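Local coordinates for DUF3501 family protein (Burkholderia pseudomallei K96243, PDB 3FJV) that is of unknown function but pairs a helical region with an eight-stranded antiparallel sheet and assembles as a dimer, at residues S8-E13 with T50-I55; A14-R19 with M58-K63; D120-V125 with D153-K158. All blocks are in the same frame, centred on the assembly; numbering follows the deposited sequence.

Contact 1 of 3, residues S8-E13 with T50-I55; sequences SLLTLE and TIRYQI
Arg-52 reaches from helix 48-62 to the backbone carbonyl of Ser-8, in the chain that leads into helix 12-30. The polar part of the contact is this grip on one oxygen. Arg-52 NE donates to Ser-8 O at 2.8 Å in a nearly straight bond, with an N-H...O angle of 167°, and the oxygen lies in the guanidinium plane, at its edge. Arg-52 NH2 adds a weak second bond to Ser-8 O at 3.3 Å. The arginine gets there because CG stands anti to its own backbone N (chi1 -169°) and the chain runs extended to NE. The hydroxyl of Ser-8 is engaged elsewhere, with the backbone N of Thr-5.

The apolar contacts come from Leu-9 and Leu-10. Leu-9 CD1 meets Ile-55 CG2 at 3.8 Å, the two side chains crossing at about a right angle, and Ile-70 and Leu-74 of helix 67-77 pack on this pair. Leu-10 CG comes obliquely to Arg-52 NH2 at 3.9 Å.

Chemically, one arginine grips the Ser-8 carbonyl with one straight and one weak bond, which ties the residues leading into helix 12-30 to helix 48-62, and Leu-9 and Ile-55 add an apolar contact next to this bond.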
# COMPACT_ATOMS: atom_id res chain seq x y z
N SER A 8 22.10 -1.07 -18.29
CA SER A 8 22.11 -2.33 -17.56
C SER A 8 20.85 -3.16 -17.81
O SER A 8 20.78 -4.32 -17.39
CB SER A 8 22.21 -2.06 -16.05
OG SER A 8 23.19 -1.08 -15.80
N LEU A 9 19.84 -2.56 -18.45
CA LEU A 9 18.54 -3.17 -18.63
C LEU A 9 18.32 -3.68 -20.03
O LEU A 9 18.82 -3.14 -21.00
CB LEU A 9 17.46 -2.13 -18.35
CG LEU A 9 17.49 -1.42 -17.00
CD1 LEU A 9 16.34 -0.40 -16.91
CD2 LEU A 9 17.40 -2.46 -15.87
N LEU A 10 17.58 -4.76 -20.14
CA LEU A 10 17.10 -5.24 -21.41
C LEU A 10 15.98 -4.35 -21.92
O LEU A 10 15.28 -3.66 -21.16
CB LEU A 10 16.61 -6.69 -21.25
CG LEU A 10 17.65 -7.71 -20.79
CD1 LEU A 10 17.04 -9.07 -20.72
CD2 LEU A 10 18.89 -7.71 -21.71
N THR A 11 15.81 -4.34 -23.23
CA THR A 11 14.66 -3.70 -23.82
C THR A 11 13.44 -4.55 -23.49
O THR A 11 13.56 -5.71 -23.08
CB THR A 11 14.80 -3.68 -25.33
OG1 THR A 11 14.99 -5.03 -25.78
CG2 THR A 11 15.98 -2.80 -25.78
N LEU A 12 12.25 -4.00 -23.74
CA LEU A 12 11.00 -4.73 -23.51
C LEU A 12 11.01 -6.03 -24.33
O LEU A 12 10.60 -7.07 -23.87
CB LEU A 12 9.78 -3.88 -23.91
CG LEU A 12 9.44 -2.64 -23.06
CD1 LEU A 12 8.18 -1.90 -23.56
CD2 LEU A 12 9.28 -3.00 -21.56
N GLU A 13 11.45 -5.92 -25.58
CA GLU A 13 11.49 -7.05 -26.46
C GLU A 13 12.42 -8.16 -25.98
O GLU A 13 12.07 -9.35 -26.04
CB GLU A 13 11.94 -6.57 -27.87
CG GLU A 13 12.27 -7.68 -28.82
CD GLU A 13 12.71 -7.20 -30.19
OE1 GLU A 13 12.75 -5.97 -30.44
OE2 GLU A 13 13.03 -8.09 -31.00
N THR A 50 17.82 -9.18 -7.69
CA THR A 50 16.47 -8.93 -7.25
C THR A 50 15.96 -7.59 -7.76
O THR A 50 14.78 -7.48 -8.12
CB THR A 50 16.27 -9.00 -5.71
OG1 THR A 50 17.00 -7.96 -5.05
CG2 THR A 50 16.70 -10.38 -5.14
N ILE A 51 16.84 -6.59 -7.82
CA ILE A 51 16.44 -5.22 -8.21
C ILE A 51 16.23 -5.14 -9.74
O ILE A 51 15.21 -4.66 -10.19
CB ILE A 51 17.44 -4.14 -7.68
CG1 ILE A 51 17.47 -4.16 -6.14
CG2 ILE A 51 16.94 -2.71 -8.15
CD1 ILE A 51 18.64 -3.37 -5.49
N ARG A 52 17.19 -5.64 -10.52
CA ARG A 52 17.10 -5.69 -11.99
C ARG A 52 15.82 -6.38 -12.46
O ARG A 52 15.13 -5.88 -13.37
CB ARG A 52 18.35 -6.36 -12.54
CG ARG A 52 18.58 -6.30 -14.00
CD ARG A 52 20.06 -6.49 -14.33
NE ARG A 52 20.24 -6.54 -15.77
CZ ARG A 52 20.10 -7.62 -16.52
NH1 ARG A 52 19.88 -8.81 -15.97
NH2 ARG A 52 20.21 -7.53 -17.84
N TYR A 53 15.47 -7.48 -11.82
CA TYR A 53 14.24 -8.19 -12.08
C TYR A 53 13.01 -7.33 -11.80
O TYR A 53 12.10 -7.24 -12.62
CB TYR A 53 14.17 -9.44 -11.22
CG TYR A 53 12.87 -10.20 -11.31
CD1 TYR A 53 12.57 -10.93 -12.45
CD2 TYR A 53 11.96 -10.22 -10.28
CE1 TYR A 53 11.38 -11.64 -12.58
CE2 TYR A 53 10.77 -10.98 -10.37
CZ TYR A 53 10.49 -11.68 -11.52
OH TYR A 53 9.35 -12.44 -11.66
N GLN A 54 12.97 -6.67 -10.64
CA GLN A 54 11.82 -5.88 -10.36
C GLN A 54 11.65 -4.78 -11.41
O GLN A 54 10.52 -4.45 -11.78
CB GLN A 54 11.89 -5.27 -8.95
CG GLN A 54 11.52 -6.28 -7.88
CD GLN A 54 11.86 -5.80 -6.49
OE1 GLN A 54 12.90 -6.21 -5.89
NE2 GLN A 54 11.04 -4.94 -5.98
N ILE A 55 12.75 -4.15 -11.80
CA ILE A 55 12.70 -3.08 -12.81
C ILE A 55 12.21 -3.65 -14.13
O ILE A 55 11.30 -3.13 -14.76
CB ILE A 55 14.03 -2.32 -12.99
CG1 ILE A 55 14.43 -1.57 -11.72
CG2 ILE A 55 13.92 -1.33 -14.17
CD1 ILE A 55 15.90 -1.24 -11.67

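Contact 2 of 3, residues A14-R19 with M58-K63; sequences AYAKVR and MLHIEK
Arg-19 lays the end of its side chain over one face of the His-60 ring, and this pairing is the heart of the contact between helix 12-30 and helix 48-62. Arg-19 CD sits 3.8 Å from the centroid of the His-60 imidazole, only 13° off the ring normal, a CH-pi contact. Further along, the guanidinium passes over the ring's CD2 and NE2 side: Arg-19 CZ lies 3.4 Å from His-60 CD2, which stands over the centre of the guanidinium. The two planes are 32° apart, an inclined overlap. Arg-19 NH1 comes to 3.3 Å from His-60 NE2, but the angle is too poor for a hydrogen bond.

Around this pair the contacts are lighter. Ala-16 CB touches the edge of the imidazole at His-60 CE1, 4.0 Å away, and Tyr-15 CD2 meets His-60 CB at 4.1 Å. Ile-61 CG1 approaches Arg-19 NH2 at 4.2 Å.

The next shell sets the positions. With CG anti to the backbone N and an extended chain to NE, Arg-19 reaches across to helix 48-62; the short helical segments pass 10.6 Å apart at 102°. Glu-57 then takes the far end: it forms a salt bridge with Arg-19 NH2 and accepts a hydrogen bond from Tyr-15 OH, while the Tyr-15 ring stacks on His-56. Just beyond, helix 48-62 ends in a Schellman motif with Lys-63 at C-prime.

Pairing with Glu-57 probably offsets part of the arginine's charge, which may ease its position over the imidazole face. No hydrogen bond links the two segments themselves: they meet by CH-pi contact and flat-group packing, and Glu-57, one turn earlier in helix 48-62, provides the polar ties.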
# COMPACT_ATOMS: atom_id res chain seq x y z
N ALA A 14 13.63 -7.77 -25.57
CA ALA A 14 14.62 -8.73 -25.12
C ALA A 14 14.17 -9.35 -23.78
O ALA A 14 14.30 -10.56 -23.60
CB ALA A 14 16.01 -8.08 -24.99
N TYR A 15 13.61 -8.55 -22.87
CA TYR A 15 13.11 -9.15 -21.60
C TYR A 15 11.97 -10.14 -21.80
O TYR A 15 11.94 -11.21 -21.19
CB TYR A 15 12.73 -8.09 -20.53
CG TYR A 15 12.33 -8.72 -19.23
CD1 TYR A 15 13.29 -9.32 -18.41
CD2 TYR A 15 11.01 -8.74 -18.81
CE1 TYR A 15 12.94 -9.91 -17.24
CE2 TYR A 15 10.66 -9.35 -17.61
CZ TYR A 15 11.64 -9.93 -16.83
OH TYR A 15 11.30 -10.52 -15.63
N ALA A 16 11.02 -9.80 -22.68
CA ALA A 16 9.87 -10.66 -22.88
C ALA A 16 10.32 -12.01 -23.37
O ALA A 16 9.74 -12.99 -22.98
CB ALA A 16 8.79 -10.02 -23.89
N LYS A 17 11.37 -12.04 -24.19
CA LYS A 17 11.94 -13.30 -24.68
C LYS A 17 12.53 -14.15 -23.55
O LYS A 17 12.48 -15.37 -23.65
CB LYS A 17 12.99 -13.06 -25.79
CG LYS A 17 12.34 -12.68 -27.14
CD LYS A 17 13.36 -12.19 -28.18
CE LYS A 17 12.83 -12.27 -29.62
NZ LYS A 17 11.85 -11.22 -30.03
N VAL A 18 13.02 -13.55 -22.47
CA VAL A 18 13.60 -14.37 -21.39
C VAL A 18 12.75 -14.37 -20.08
O VAL A 18 13.19 -14.88 -19.06
CB VAL A 18 15.08 -13.96 -21.07
CG1 VAL A 18 16.02 -14.26 -22.27
CG2 VAL A 18 15.22 -12.49 -20.60
N ARG A 19 11.57 -13.78 -20.10
CA ARG A 19 10.84 -13.50 -18.86
C ARG A 19 10.53 -14.74 -18.03
O ARG A 19 10.77 -14.77 -16.83
CB ARG A 19 9.59 -12.71 -19.14
CG ARG A 19 8.72 -12.40 -17.91
CD ARG A 19 7.54 -11.54 -18.32
NE ARG A 19 6.88 -11.03 -17.15
CZ ARG A 19 5.58 -11.01 -16.94
NH1 ARG A 19 4.69 -11.43 -17.86
NH2 ARG A 19 5.16 -10.48 -15.80
N MSE A 58 8.45 -4.24 -13.81
CA MSE A 58 7.68 -3.02 -13.90
C MSE A 58 7.57 -2.49 -15.33
O MSE A 58 6.48 -2.17 -15.79
CB MSE A 58 8.30 -1.92 -13.02
CG MSE A 58 7.48 -0.56 -13.01
SE MSE A 58 5.87 -0.55 -12.00
CE MSE A 58 6.55 0.15 -10.29
N LEU A 59 8.72 -2.38 -15.99
CA LEU A 59 8.76 -1.95 -17.38
C LEU A 59 7.90 -2.84 -18.27
O LEU A 59 7.14 -2.32 -19.11
CB LEU A 59 10.20 -1.88 -17.89
CG LEU A 59 11.17 -0.95 -17.13
CD1 LEU A 59 12.62 -1.09 -17.64
CD2 LEU A 59 10.69 0.51 -17.14
N HIS A 60 7.96 -4.15 -18.07
CA HIS A 60 7.21 -5.10 -18.89
C HIS A 60 5.67 -4.93 -18.75
O HIS A 60 4.92 -4.78 -19.76
CB HIS A 60 7.58 -6.53 -18.54
CG HIS A 60 6.77 -7.57 -19.30
ND1 HIS A 60 7.11 -7.99 -20.56
CD2 HIS A 60 5.64 -8.24 -18.97
CE1 HIS A 60 6.21 -8.88 -20.99
NE2 HIS A 60 5.32 -9.05 -20.04
N ILE A 61 5.22 -4.86 -17.50
CA ILE A 61 3.81 -4.80 -17.20
C ILE A 61 3.21 -3.45 -17.62
O ILE A 61 2.11 -3.42 -18.15
CB ILE A 61 3.54 -5.07 -15.68
CG1 ILE A 61 3.78 -6.56 -15.38
CG2 ILE A 61 2.11 -4.72 -15.33
CD1 ILE A 61 3.95 -6.92 -13.82
N GLU A 62 3.94 -2.37 -17.35
CA GLU A 62 3.54 -1.00 -17.67
C GLU A 62 3.88 -0.64 -19.12
O GLU A 62 3.44 0.38 -19.58
CB GLU A 62 4.16 0.01 -16.70
CG GLU A 62 3.79 -0.21 -15.24
CD GLU A 62 2.30 -0.09 -15.00
OE1 GLU A 62 1.75 0.97 -15.34
OE2 GLU A 62 1.68 -1.05 -14.50
N LYS A 63 4.57 -1.53 -19.85
CA LYS A 63 5.06 -1.29 -21.22
C LYS A 63 5.77 0.04 -21.37
O LYS A 63 5.38 0.87 -22.21
CB LYS A 63 3.91 -1.37 -22.23
CG LYS A 63 3.15 -2.71 -22.23
CD LYS A 63 2.03 -2.69 -23.29
CE LYS A 63 1.11 -3.88 -23.24
NZ LYS A 63 1.90 -5.09 -23.34

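Contact 3 of 3, residues D120-V125 with D153-K158; sequences DDEAPV and DAMKAK
Lys-158 points from helix 153-160 at the loop joining strands 115-119 and 125-129, and its ammonium meets three acids in a row. From CB, CG stands anti to the carbonyl carbon (chi1 -75°), and the extended chain beyond it carries NZ out to the acids. CD is the first atom to meet the loop, passing Asp-120 OD2 and Glu-122 OE2. CE continues between the same two oxygens. At the tip, Lys-158 NZ forms salt bridges with all three carboxylates: to Asp-120 OD2 at 3.1 Å, with a hydrogen bond; to Asp-121 OD1 at 2.7 Å; and to Glu-122 OE2, modelled at 2.5 Å, so short that its exact length is doubtful. Asp-120 is met on the anti side of its oxygen, 17° out of the carboxylate plane. Glu-122 folds back at chi2 (-72°) to present OE2, and its OE1 faces the methyl of Ala-154.

One turn back along the helix, selenomethionine Met-155 carries the apolar half. Its CG lies against Glu-122 CB at 3.9 Å, SE meets Val-125 CG2 at 3.5 Å, and CE nears Ala-123 CB. The same CE makes a van der Waals contact with the backbone oxygen Ala-123 O at 3.4 Å. Val-119 of strand 115-119 touches both Met-155 and Lys-158, so the helix is seated against the strand as well as the loop, and Ala-163 also packs on Lys-158.

The result is a salt-bridge network at the protein surface, with one cation shared by three anions. Gathering these acids would cost charge repulsion without the ammonium; Lys-158 probably offsets it and favours their ionised form. The loop is thereby tied to the helix through charge at its start and through Met-155 packing toward its end.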
# COMPACT_ATOMS: atom_id res chain seq x y z
N ASP A 120 26.72 -11.33 15.40
CA ASP A 120 27.45 -11.88 16.58
C ASP A 120 27.04 -11.15 17.87
O ASP A 120 25.87 -10.97 18.13
CB ASP A 120 28.97 -11.75 16.31
CG ASP A 120 29.83 -12.70 17.15
OD1 ASP A 120 29.37 -13.83 17.46
OD2 ASP A 120 30.97 -12.32 17.49
N ASP A 121 27.99 -10.74 18.70
CA ASP A 121 27.64 -10.02 19.95
C ASP A 121 27.77 -8.52 19.83
O ASP A 121 27.93 -7.83 20.81
CB ASP A 121 28.49 -10.51 21.10
CG ASP A 121 29.95 -10.28 20.87
OD1 ASP A 121 30.35 -10.05 19.69
OD2 ASP A 121 30.71 -10.33 21.87
N GLU A 122 27.65 -7.97 18.63
CA GLU A 122 27.79 -6.53 18.48
C GLU A 122 26.46 -5.88 18.85
O GLU A 122 25.46 -6.60 19.07
CB GLU A 122 28.24 -6.23 17.04
CG GLU A 122 29.55 -6.95 16.64
CD GLU A 122 30.78 -6.36 17.33
OE1 GLU A 122 30.79 -5.13 17.55
OE2 GLU A 122 31.67 -7.13 17.72
N ALA A 123 26.43 -4.54 18.95
CA ALA A 123 25.18 -3.84 19.21
C ALA A 123 24.15 -4.15 18.12
O ALA A 123 24.51 -4.24 16.93
CB ALA A 123 25.38 -2.33 19.28
N PRO A 124 22.88 -4.28 18.50
CA PRO A 124 21.87 -4.48 17.46
C PRO A 124 21.76 -3.26 16.54
O PRO A 124 22.08 -2.14 16.97
CB PRO A 124 20.57 -4.67 18.22
CG PRO A 124 20.86 -4.51 19.70
CD PRO A 124 22.33 -4.23 19.87
N VAL A 125 21.36 -3.51 15.30
CA VAL A 125 21.13 -2.46 14.29
C VAL A 125 19.65 -2.43 13.85
O VAL A 125 19.13 -3.36 13.24
CB VAL A 125 22.07 -2.59 13.07
CG1 VAL A 125 21.59 -1.62 11.87
CG2 VAL A 125 23.51 -2.31 13.49
N ASP A 153 32.30 -1.17 10.95
CA ASP A 153 33.43 -1.96 10.53
C ASP A 153 33.53 -3.27 11.26
O ASP A 153 33.72 -4.31 10.61
CB ASP A 153 34.76 -1.17 10.67
CG ASP A 153 35.93 -1.94 10.11
OD1 ASP A 153 35.95 -2.22 8.90
OD2 ASP A 153 36.85 -2.22 10.88
N ALA A 154 33.39 -3.23 12.58
CA ALA A 154 33.48 -4.44 13.38
C ALA A 154 32.41 -5.46 12.95
O ALA A 154 32.69 -6.63 12.83
CB ALA A 154 33.47 -4.11 14.93
N MSE A 155 31.20 -5.00 12.63
CA MSE A 155 30.14 -5.87 12.15
C MSE A 155 30.39 -6.43 10.78
O MSE A 155 30.17 -7.61 10.51
CB MSE A 155 28.81 -5.08 12.15
CG MSE A 155 28.38 -4.65 13.51
SE MSE A 155 26.84 -3.48 13.25
CE MSE A 155 26.93 -2.64 15.07
N LYS A 156 30.91 -5.59 9.87
CA LYS A 156 31.27 -6.06 8.58
C LYS A 156 32.35 -7.17 8.67
O LYS A 156 32.28 -8.17 7.96
CB LYS A 156 31.80 -4.92 7.70
CG LYS A 156 30.79 -3.96 7.17
CD LYS A 156 31.55 -3.10 6.17
CE LYS A 156 30.84 -1.90 5.76
NZ LYS A 156 31.79 -1.01 5.02
N ALA A 157 33.36 -6.96 9.51
CA ALA A 157 34.44 -7.92 9.62
C ALA A 157 33.84 -9.30 10.04
O ALA A 157 34.16 -10.37 9.45
CB ALA A 157 35.48 -7.46 10.65
N LYS A 158 33.04 -9.27 11.09
CA LYS A 158 32.53 -10.50 11.72
C LYS A 158 31.61 -11.21 10.74
O LYS A 158 31.76 -12.38 10.53
CB LYS A 158 31.83 -10.23 13.07
CG LYS A 158 32.81 -9.93 14.20
CD LYS A 158 32.16 -9.76 15.50
CE LYS A 158 33.15 -9.69 16.63
NZ LYS A 158 32.28 -9.53 17.86

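Contacts 1 and 2 are neighbours, their centres 8 Å apart, and both join helix 12-30 or its lead-in to helix 48-62. They touch directly: Leu-9 CD1 lies 3.9 Å from Leu-59 CD1, and Leu-12 CD2 packs on the backbone O of Leu-59 at 3.3 Å, while Tyr-53 meets Tyr-15. Their segments alternate along the chain. Contact 3 stands apart on the opposite side of the chain's centre, beside the sheet; its centre is about 33 Å from that of contact 1 and about 40 Å from that of contact 2. Contacts 1 and 2 both border the second subunit, whereas no other chain of the assembly touches contact 3.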